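Local coordinates for uncharacterized protein (Leptospirillum rubarum, PDB 3O2I) that is of unknown function, belongs to an uncharacterised protein family, and forms a two-chain assembly whose subunits share a beta sheet, at residues Val41-Leu46 with Leu74-Val79; Asp54-Leu59 with Lys81-Ala86; Gly99-Leu104 with Arg110-Ala115. One frame throughout, in Å; residues are numbered along the deposited sequence.

Interaction 1: residues Val41-Leu46 with Leu74-Val79; sequences VRIYLL and LQILEV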
loop_
_atom_site.group_PDB
_atom_site.type_symbol
_atom_site.label_atom_id
_atom_site.label_comp_id
_atom_site.label_asym_id
_atom_site.label_seq_id
_atom_site.Cartn_x
_atom_site.Cartn_y
_atom_site.Cartn_z
ATOM N N VAL B 41 0.192 8.788 10.782
ATOM C CA VAL B 41 -0.347 9.259 9.516
ATOM C C VAL B 41 0.258 8.468 8.363
ATOM O O VAL B 41 1.479 8.376 8.237
ATOM C CB VAL B 41 -0.066 10.756 9.305
ATOM C CG1 VAL B 41 -0.693 11.232 8.005
ATOM C CG2 VAL B 41 -0.588 11.555 10.478
ATOM N N ARG B 42 -0.597 7.885 7.532
ATOM C CA ARG B 42 -0.130 7.195 6.342
ATOM C C ARG B 42 -0.692 7.845 5.079
ATOM O O ARG B 42 -1.904 7.966 4.912
ATOM C CB ARG B 42 -0.472 5.698 6.399
ATOM C CG ARG B 42 0.484 4.900 7.276
ATOM C CD ARG B 42 0.048 3.454 7.496
ATOM N NE ARG B 42 0.908 2.829 8.494
ATOM C CZ ARG B 42 2.044 2.189 8.220
ATOM N NH1 ARG B 42 2.767 1.669 9.208
ATOM N NH2 ARG B 42 2.461 2.059 6.962
ATOM N N ILE B 43 0.210 8.283 4.207
ATOM C CA ILE B 43 -0.172 8.887 2.942
ATOM C C ILE B 43 0.326 7.988 1.835
ATOM O O ILE B 43 1.509 7.651 1.781
ATOM C CB ILE B 43 0.477 10.266 2.732
ATOM C CG1 ILE B 43 0.315 11.144 3.971
ATOM C CG2 ILE B 43 -0.109 10.943 1.496
ATOM C CD1 ILE B 43 -0.936 11.987 3.958
ATOM N N TYR B 44 -0.581 7.604 0.950
ATOM C CA TYR B 44 -0.231 6.748 -0.176
ATOM C C TYR B 44 -0.352 7.552 -1.446
ATOM O O TYR B 44 -1.443 8.011 -1.784
ATOM C CB TYR B 44 -1.174 5.526 -0.237
ATOM C CG TYR B 44 -1.059 4.632 0.978
ATOM C CD1 TYR B 44 -0.071 3.659 1.051
ATOM C CD2 TYR B 44 -1.922 4.774 2.057
ATOM C CE1 TYR B 44 0.053 2.846 2.162
ATOM C CE2 TYR B 44 -1.815 3.950 3.174
ATOM C CZ TYR B 44 -0.821 2.995 3.218
ATOM O OH TYR B 44 -0.698 2.170 4.317
ATOM N N LEU B 45 0.763 7.717 -2.151
ATOM C CA LEU B 45 0.772 8.427 -3.431
ATOM C C LEU B 45 1.030 7.465 -4.587
ATOM O O LEU B 45 1.761 6.493 -4.449
ATOM C CB LEU B 45 1.854 9.500 -3.443
ATOM C CG LEU B 45 1.818 10.553 -2.334
ATOM C CD1 LEU B 45 2.913 11.590 -2.594
ATOM C CD2 LEU B 45 0.464 11.224 -2.266
ATOM N N LEU B 46 0.442 7.764 -5.733
ATOM C CA LEU B 46 0.605 6.944 -6.922
ATOM C C LEU B 46 1.336 7.723 -7.984
ATOM O O LEU B 46 1.125 8.923 -8.122
ATOM C CB LEU B 46 -0.769 6.562 -7.484
ATOM C CG LEU B 46 -1.498 5.349 -6.928
ATOM C CD1 LEU B 46 -0.848 4.878 -5.641
ATOM C CD2 LEU B 46 -2.992 5.650 -6.758
ATOM N N LEU B 74 2.935 17.390 10.816
ATOM C CA LEU B 74 2.290 18.417 9.999
ATOM C C LEU B 74 3.009 18.591 8.661
ATOM O O LEU B 74 2.374 18.805 7.620
ATOM C CB LEU B 74 2.223 19.756 10.742
ATOM C CG LEU B 74 1.422 19.801 12.048
ATOM C CD1 LEU B 74 1.563 21.156 12.745
ATOM C CD2 LEU B 74 -0.044 19.468 11.798
ATOM N N GLN B 75 4.335 18.500 8.692
ATOM C CA GLN B 75 5.136 18.660 7.482
ATOM C C GLN B 75 4.803 17.603 6.430
ATOM O O GLN B 75 4.828 17.886 5.235
ATOM C CB GLN B 75 6.629 18.611 7.819
ATOM C CG GLN B 75 7.544 18.626 6.605
ATOM C CD GLN B 75 7.826 20.026 6.103
ATOM O OE1 GLN B 75 8.295 20.215 4.977
ATOM N NE2 GLN B 75 7.558 21.020 6.945
ATOM N N ILE B 76 4.491 16.385 6.874
ATOM C CA ILE B 76 4.177 15.301 5.946
ATOM C C ILE B 76 3.069 15.727 5.000
ATOM O O ILE B 76 3.132 15.461 3.804
ATOM C CB ILE B 76 3.791 13.994 6.664
ATOM C CG1 ILE B 76 3.689 12.847 5.653
ATOM C CG2 ILE B 76 2.480 14.150 7.440
ATOM C CD1 ILE B 76 3.501 11.474 6.297
ATOM N N LEU B 77 2.072 16.416 5.544
ATOM C CA LEU B 77 0.958 16.942 4.759
ATOM C C LEU B 77 1.440 17.864 3.648
ATOM O O LEU B 77 0.886 17.869 2.544
ATOM C CB LEU B 77 -0.018 17.694 5.663
ATOM C CG LEU B 77 -0.688 16.869 6.757
ATOM C CD1 LEU B 77 -1.637 17.738 7.569
ATOM C CD2 LEU B 77 -1.427 15.665 6.151
ATOM N N GLU B 78 2.479 18.641 3.947
ATOM C CA GLU B 78 2.992 19.631 3.004
ATOM C C GLU B 78 3.788 18.976 1.880
ATOM O O GLU B 78 3.606 19.305 0.711
ATOM C CB GLU B 78 3.835 20.697 3.737
ATOM C CG GLU B 78 3.126 21.310 4.946
ATOM C CD GLU B 78 3.629 22.707 5.295
ATOM O OE1 GLU B 78 3.746 23.017 6.505
ATOM O OE2 GLU B 78 3.905 23.493 4.362
ATOM N N VAL B 79 4.670 18.051 2.241
ATOM C CA VAL B 79 5.423 17.264 1.268
ATOM C C VAL B 79 4.485 16.539 0.284
ATOM O O VAL B 79 4.698 16.550 -0.937
ATOM C CB VAL B 79 6.316 16.232 1.991
ATOM C CG1 VAL B 79 6.952 15.271 0.993
ATOM C CG2 VAL B 79 7.372 16.947 2.831
#

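Interaction 2: residues Asp54-Leu59 with Lys81-Ala86; sequences DEFYNL and KYLVTA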
loop_
_atom_site.group_PDB
_atom_site.type_symbol
_atom_site.label_atom_id
_atom_site.label_comp_id
_atom_site.label_asym_id
_atom_site.label_seq_id
_atom_site.Cartn_x
_atom_site.Cartn_y
_atom_site.Cartn_z
ATOM N N ASP B 54 16.598 6.768 -4.006
ATOM C CA ASP B 54 17.340 8.031 -3.896
ATOM C C ASP B 54 16.597 9.212 -4.514
ATOM O O ASP B 54 16.551 10.294 -3.936
ATOM C CB ASP B 54 18.732 7.893 -4.498
ATOM C CG ASP B 54 19.660 7.127 -3.600
ATOM O OD1 ASP B 54 19.249 6.841 -2.457
ATOM O OD2 ASP B 54 20.790 6.812 -4.026
ATOM N N GLU B 55 15.999 8.994 -5.678
ATOM C CA GLU B 55 15.179 10.022 -6.311
ATOM C C GLU B 55 14.023 10.405 -5.387
ATOM O O GLU B 55 13.708 11.585 -5.218
ATOM C CB GLU B 55 14.647 9.519 -7.659
ATOM C CG GLU B 55 15.678 9.556 -8.797
ATOM C CD GLU B 55 15.146 8.926 -10.076
ATOM O OE1 GLU B 55 14.342 7.965 -9.994
ATOM O OE2 GLU B 55 15.530 9.392 -11.161
ATOM N N PHE B 56 13.401 9.391 -4.789
ATOM C CA PHE B 56 12.305 9.581 -3.837
ATOM C C PHE B 56 12.713 10.478 -2.656
ATOM O O PHE B 56 12.033 11.462 -2.360
ATOM C CB PHE B 56 11.804 8.208 -3.357
ATOM C CG PHE B 56 10.546 8.253 -2.531
ATOM C CD1 PHE B 56 9.701 9.345 -2.578
ATOM C CD2 PHE B 56 10.200 7.172 -1.713
ATOM C CE1 PHE B 56 8.548 9.385 -1.811
ATOM C CE2 PHE B 56 9.052 7.202 -0.954
ATOM C CZ PHE B 56 8.218 8.307 -1.002
ATOM N N TYR B 57 13.821 10.147 -1.993
ATOM C CA TYR B 57 14.355 10.992 -0.918
ATOM C C TYR B 57 14.651 12.418 -1.387
ATOM O O TYR B 57 14.320 13.378 -0.697
ATOM C CB TYR B 57 15.611 10.376 -0.299
ATOM C CG TYR B 57 15.317 9.369 0.788
ATOM C CD1 TYR B 57 15.145 8.023 0.489
ATOM C CD2 TYR B 57 15.202 9.766 2.113
ATOM C CE1 TYR B 57 14.867 7.096 1.486
ATOM C CE2 TYR B 57 14.934 8.849 3.118
ATOM C CZ TYR B 57 14.764 7.517 2.799
ATOM O OH TYR B 57 14.491 6.604 3.789
ATOM N N ASN B 58 15.271 12.546 -2.557
ATOM C CA ASN B 58 15.541 13.857 -3.156
ATOM C C ASN B 58 14.298 14.712 -3.404
ATOM O O ASN B 58 14.356 15.941 -3.324
ATOM C CB ASN B 58 16.335 13.705 -4.453
ATOM C CG ASN B 58 17.825 13.565 -4.207
ATOM O OD1 ASN B 58 18.472 14.484 -3.699
ATOM N ND2 ASN B 58 18.380 12.412 -4.567
ATOM N N LEU B 59 13.178 14.058 -3.708
ATOM C CA LEU B 59 11.908 14.759 -3.855
ATOM C C LEU B 59 11.494 15.471 -2.564
ATOM O O LEU B 59 10.923 16.560 -2.616
ATOM C CB LEU B 59 10.801 13.793 -4.288
ATOM C CG LEU B 59 10.834 13.386 -5.758
ATOM C CD1 LEU B 59 9.703 12.421 -6.066
ATOM C CD2 LEU B 59 10.744 14.619 -6.646
ATOM N N LYS B 81 1.440 17.413 -0.557
ATOM C CA LYS B 81 0.858 18.450 -1.415
ATOM C C LYS B 81 1.782 18.860 -2.556
ATOM O O LYS B 81 1.326 19.177 -3.652
ATOM C CB LYS B 81 0.502 19.691 -0.598
ATOM C CG LYS B 81 -0.787 19.590 0.193
ATOM C CD LYS B 81 -1.132 20.935 0.825
ATOM C CE LYS B 81 -1.379 22.001 -0.236
ATOM N NZ LYS B 81 -1.633 23.352 0.358
ATOM N N TYR B 82 3.082 18.845 -2.290
ATOM C CA TYR B 82 4.072 19.275 -3.269
ATOM C C TYR B 82 4.322 18.209 -4.332
ATOM O O TYR B 82 4.383 18.517 -5.522
ATOM C CB TYR B 82 5.387 19.684 -2.590
ATOM C CG TYR B 82 6.504 19.950 -3.571
ATOM C CD1 TYR B 82 6.604 21.171 -4.231
ATOM C CD2 TYR B 82 7.450 18.975 -3.851
ATOM C CE1 TYR B 82 7.623 21.412 -5.146
ATOM C CE2 TYR B 82 8.467 19.201 -4.757
ATOM C CZ TYR B 82 8.550 20.421 -5.406
ATOM O OH TYR B 82 9.563 20.633 -6.313
ATOM N N LEU B 83 4.474 16.958 -3.905
ATOM C CA LEU B 83 4.596 15.855 -4.853
ATOM C C LEU B 83 3.404 15.810 -5.802
ATOM O O LEU B 83 3.562 15.562 -6.998
ATOM C CB LEU B 83 4.745 14.509 -4.131
ATOM C CG LEU B 83 6.010 14.360 -3.279
ATOM C CD1 LEU B 83 6.119 12.947 -2.721
ATOM C CD2 LEU B 83 7.245 14.703 -4.088
ATOM N N VAL B 84 2.209 16.048 -5.270
ATOM C CA VAL B 84 1.003 16.024 -6.097
ATOM C C VAL B 84 1.009 17.150 -7.131
ATOM O O VAL B 84 0.790 16.911 -8.318
ATOM C CB VAL B 84 -0.292 16.098 -5.251
ATOM C CG1 VAL B 84 -1.480 16.502 -6.127
ATOM C CG2 VAL B 84 -0.563 14.760 -4.569
ATOM N N THR B 85 1.282 18.371 -6.679
ATOM C CA THR B 85 1.220 19.551 -7.550
ATOM C C THR B 85 2.403 19.677 -8.508
ATOM O O THR B 85 2.238 20.042 -9.670
ATOM C CB THR B 85 1.131 20.843 -6.723
ATOM O OG1 THR B 85 -0.112 20.869 -6.013
ATOM C CG2 THR B 85 1.212 22.059 -7.627
ATOM N N ALA B 86 3.592 19.357 -8.018
ATOM C CA ALA B 86 4.819 19.591 -8.767
ATOM C C ALA B 86 5.285 18.421 -9.632
ATOM O O ALA B 86 5.996 18.624 -10.609
ATOM C CB ALA B 86 5.932 20.015 -7.821
#

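Interaction 3: residues Gly99-Leu104 with Arg110-Ala115; sequences GFPGEL and RRRINA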
loop_
_atom_site.group_PDB
_atom_site.type_symbol
_atom_site.label_atom_id
_atom_site.label_comp_id
_atom_site.label_asym_id
_atom_site.label_seq_id
_atom_site.Cartn_x
_atom_site.Cartn_y
_atom_site.Cartn_z
ATOM N N GLY B 99 -3.974 -10.933 4.248
ATOM C CA GLY B 99 -2.853 -11.862 4.192
ATOM C C GLY B 99 -3.118 -13.233 4.805
ATOM O O GLY B 99 -3.950 -13.374 5.695
ATOM N N PHE B 100 -2.398 -14.239 4.313
ATOM C CA PHE B 100 -2.455 -15.601 4.839
ATOM C C PHE B 100 -1.071 -16.233 4.716
ATOM O O PHE B 100 -0.261 -15.811 3.882
ATOM C CB PHE B 100 -3.510 -16.457 4.092
ATOM C CG PHE B 100 -4.916 -15.897 4.160
ATOM C CD1 PHE B 100 -5.684 -16.033 5.316
ATOM C CD2 PHE B 100 -5.476 -15.246 3.067
ATOM C CE1 PHE B 100 -6.981 -15.513 5.385
ATOM C CE2 PHE B 100 -6.782 -14.716 3.126
ATOM C CZ PHE B 100 -7.528 -14.844 4.288
ATOM N N PRO B 101 -0.772 -17.228 5.566
ATOM C CA PRO B 101 0.443 -18.004 5.305
ATOM C C PRO B 101 0.373 -18.592 3.894
ATOM O O PRO B 101 -0.703 -19.013 3.472
ATOM C CB PRO B 101 0.371 -19.122 6.350
ATOM C CG PRO B 101 -0.433 -18.547 7.463
ATOM C CD PRO B 101 -1.427 -17.615 6.830
ATOM N N GLY B 102 1.491 -18.600 3.172
ATOM C CA GLY B 102 1.549 -19.233 1.863
ATOM C C GLY B 102 1.221 -20.720 1.917
ATOM O O GLY B 102 0.631 -21.282 0.993
ATOM N N GLU B 103 1.597 -21.352 3.019
ATOM C CA GLU B 103 1.375 -22.774 3.214
ATOM C C GLU B 103 -0.095 -23.134 3.462
ATOM O O GLU B 103 -0.454 -24.308 3.398
ATOM C CB GLU B 103 2.208 -23.263 4.394
ATOM C CG GLU B 103 1.696 -22.742 5.731
ATOM C CD GLU B 103 2.474 -23.270 6.910
ATOM O OE1 GLU B 103 3.214 -22.477 7.531
ATOM O OE2 GLU B 103 2.346 -24.476 7.220
ATOM N N LEU B 104 -0.937 -22.136 3.732
ATOM C CA LEU B 104 -2.330 -22.389 4.135
ATOM C C LEU B 104 -3.206 -22.965 3.011
ATOM O O LEU B 104 -3.329 -22.371 1.941
ATOM C CB LEU B 104 -2.973 -21.110 4.697
ATOM C CG LEU B 104 -4.034 -21.361 5.783
ATOM C CD1 LEU B 104 -3.416 -22.035 6.985
ATOM C CD2 LEU B 104 -4.767 -20.090 6.209
ATOM N N ARG B 110 -10.545 -20.408 3.215
ATOM C CA ARG B 110 -11.990 -20.228 3.152
ATOM C C ARG B 110 -12.597 -20.260 4.563
ATOM O O ARG B 110 -13.482 -19.464 4.885
ATOM C CB ARG B 110 -12.629 -21.283 2.244
ATOM C CG ARG B 110 -14.116 -21.059 1.985
ATOM C CD ARG B 110 -14.779 -22.298 1.410
ATOM N NE ARG B 110 -14.250 -22.706 0.110
ATOM C CZ ARG B 110 -14.686 -22.232 -1.060
ATOM N NH1 ARG B 110 -15.633 -21.302 -1.094
ATOM N NH2 ARG B 110 -14.163 -22.678 -2.197
ATOM N N ARG B 111 -12.107 -21.174 5.398
ATOM C CA ARG B 111 -12.501 -21.220 6.809
ATOM C C ARG B 111 -12.321 -19.866 7.493
ATOM O O ARG B 111 -13.248 -19.344 8.111
ATOM C CB ARG B 111 -11.666 -22.256 7.563
ATOM C CG ARG B 111 -12.390 -23.547 7.893
ATOM C CD ARG B 111 -12.791 -23.602 9.357
ATOM N NE ARG B 111 -13.686 -24.727 9.627
ATOM C CZ ARG B 111 -14.401 -24.872 10.740
ATOM N NH1 ARG B 111 -14.340 -23.959 11.701
ATOM N NH2 ARG B 111 -15.184 -25.932 10.888
ATOM N N ARG B 112 -11.115 -19.312 7.395
ATOM C CA ARG B 112 -10.809 -18.049 8.051
ATOM C C ARG B 112 -11.679 -16.914 7.508
ATOM O O ARG B 112 -12.150 -16.063 8.269
ATOM C CB ARG B 112 -9.323 -17.714 7.909
ATOM C CG ARG B 112 -8.416 -18.701 8.635
ATOM C CD ARG B 112 -6.953 -18.307 8.519
ATOM N NE ARG B 112 -6.097 -19.177 9.326
ATOM C CZ ARG B 112 -4.817 -18.925 9.584
ATOM N NH1 ARG B 112 -4.244 -17.822 9.118
ATOM N NH2 ARG B 112 -4.114 -19.764 10.326
ATOM N N ILE B 113 -11.910 -16.916 6.198
ATOM C CA ILE B 113 -12.727 -15.875 5.590
ATOM C C ILE B 113 -14.172 -15.944 6.090
ATOM O O ILE B 113 -14.743 -14.929 6.497
ATOM C CB ILE B 113 -12.694 -15.944 4.068
ATOM C CG1 ILE B 113 -11.315 -15.523 3.540
ATOM C CG2 ILE B 113 -13.754 -15.049 3.480
ATOM C CD1 ILE B 113 -11.198 -15.692 2.038
ATOM N N ASN B 114 -14.758 -17.139 6.060
ATOM C CA ASN B 114 -16.113 -17.323 6.582
ATOM C C ASN B 114 -16.249 -16.874 8.033
ATOM O O ASN B 114 -17.231 -16.230 8.396
ATOM C CB ASN B 114 -16.582 -18.777 6.421
ATOM C CG ASN B 114 -16.821 -19.149 4.970
ATOM O OD1 ASN B 114 -17.343 -18.348 4.191
ATOM N ND2 ASN B 114 -16.426 -20.358 4.595
ATOM N N ALA B 115 -15.270 -17.208 8.863
ATOM C CA ALA B 115 -15.333 -16.803 10.266
ATOM C C ALA B 115 -15.326 -15.282 10.372
ATOM O O ALA B 115 -16.009 -14.703 11.216
ATOM C CB ALA B 115 -14.175 -17.393 11.055
HETATM O O HOH W 1 -4.442 -14.951 7.944
#

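Interaction 1: residues Val41-Leu46 with Leu74-Val79
I43 and I76 run past each other in opposite directions, so that the ethyl arm of each lies alongside that of the other rather than meeting it end to end. CG1 of I43 is 4.0 Å from CD1 of I76 and 4.1 Å from its CG1. The arm of I76 can extend this far because its CG1 stands anti to the backbone N (chi1 -171°) and the chain continues straight through CD1, which also comes up to the carbonyl O of V41. The branch methyl of I76 serves the other neighbour: its CG2 faces CG1 of V41 at 4.3 Å. This is a worked example of how a helix is laid on a sheet. The alternate residues V41 and I43 of strand 41-47 turn toward helix 72-87, while R42 between them points away and makes a salt bridge with E31 on the adjoining strand. The two short segments are nearly parallel, 8° apart, with their axes 9.8 Å from one another. L77 adds the outer margin of the patch, its CD2 reaching CD1 of I43 at 4.3 Å although L77 itself sits on an exposed part of the helix. No hydrogen bond crosses between strand and helix; the side chains meet through carbon alone. I76 also rests on L32 of strand 28-35, and on the reverse face of strand 41-47 the ring of Y44 packs on I29 of the second subunit.

Interaction 2: residues Asp54-Leu59 with Lys81-Ala86
F56 is the first residue of helix 53-63 here to touch helix 72-87, and it does so with the rim of its ring: CD1 of L83 lies at the edge, near the ring plane, 4.4 Å from CE1. The ring is reached from other directions too, for it makes an edge-to-face pair with Y30 of strand 28-35 and packs on I98 of the second subunit. One residue on, Y57 turns to the second subunit, where its ring stacks with that of F116. The main weight of the contact falls on L59. Its CB is 3.7 Å from CD2 of L83, and that same methyl lies 3.9 Å from CD1 of L59, so one branch of L83 sits against both the root and an end of the opposing leucine. The carbonyl O of L59 is approached obliquely by CE2 of Y82 at 4.2 Å. CB of A86, one turn on, lies over one face of the Y82 ring, offset toward its rim, and the hydroxyl is hydrogen-bonded to E62 of helix 53-63. F89 covers both leucines from the following loop. The short segments of the two helices stand at 104° to each other, their axes 12.0 Å apart at closest approach, a steeply angled helix-helix packing sealed by a small leucine and phenylalanine core.

Interaction 3: residues Gly99-Leu104 with Arg110-Ala115
R112 leaves its helix with CG anti to the carbonyl carbon (chi1 -65°) and stays extended from CG to NE, which carries its guanidinium across to the turn that follows strand 95-101. F100 uses the same kind of first torsion, chi1 -59°, to direct its ring at the helix, and the two side chains slide past each other in opposite directions. CE1 of F100 is 4.1 Å from CB of R112, an oblique approach, with the ring and guanidinium planes 52° apart, so the pair is not stacked. The end of the ring goes to I113 instead, crossing it at about a right angle with CZ 3.9 Å from CG1. L104, at the close of the type I turn from P101, lays its CD2 over one face of the guanidinium, 3.5 Å from NE of R112. CD of P101 comes obliquely to NH1 of R112, at 3.6 Å. The F100 ring also meets W72 of the second subunit edge-to-face, and G99 to P101 pair in parallel with a strand of that subunit, so this strand-turn-helix unit is built into the dimer interface. With an alanine in place of F100, CG1 of I113 and CB of R112 would lose the ring beside them, which would probably open a gap between strand and helix and leave W72 without its edge-to-face mate. R110, which contributes to the dithiothreitol pocket, points away from the turn. Across the contact the polar link is indirect: a water in the plane of the guanidinium donates to O of G99 at 2.8 Å and accepts a weak bond from NH1 of R112. This suggests that the arginine works largely through its carbon chain and the face of its head, its charge probably lying toward solvent.

In the fold
Interactions 1 and 2 are two sides of one core. Both use helix 72-87, which lies along strand 41-47 in the first and crosses helix 53-63 in the second, and they join where CD1 of L45 meets CD1 of L83 at 3.5 Å. Their segments alternate along the chain; aliphatic branches alone meet in interaction 1, while interaction 2 adds aromatic rings and is the more buried. Interaction 3 stands apart, its centre about 32 Å from that of interaction 1 and about 38 Å from that of interaction 2. There, on an outlying strand-turn-helix arm, a solvent-facing arginine and a bridging water supplement the apolar packing. All three touch the second subunit.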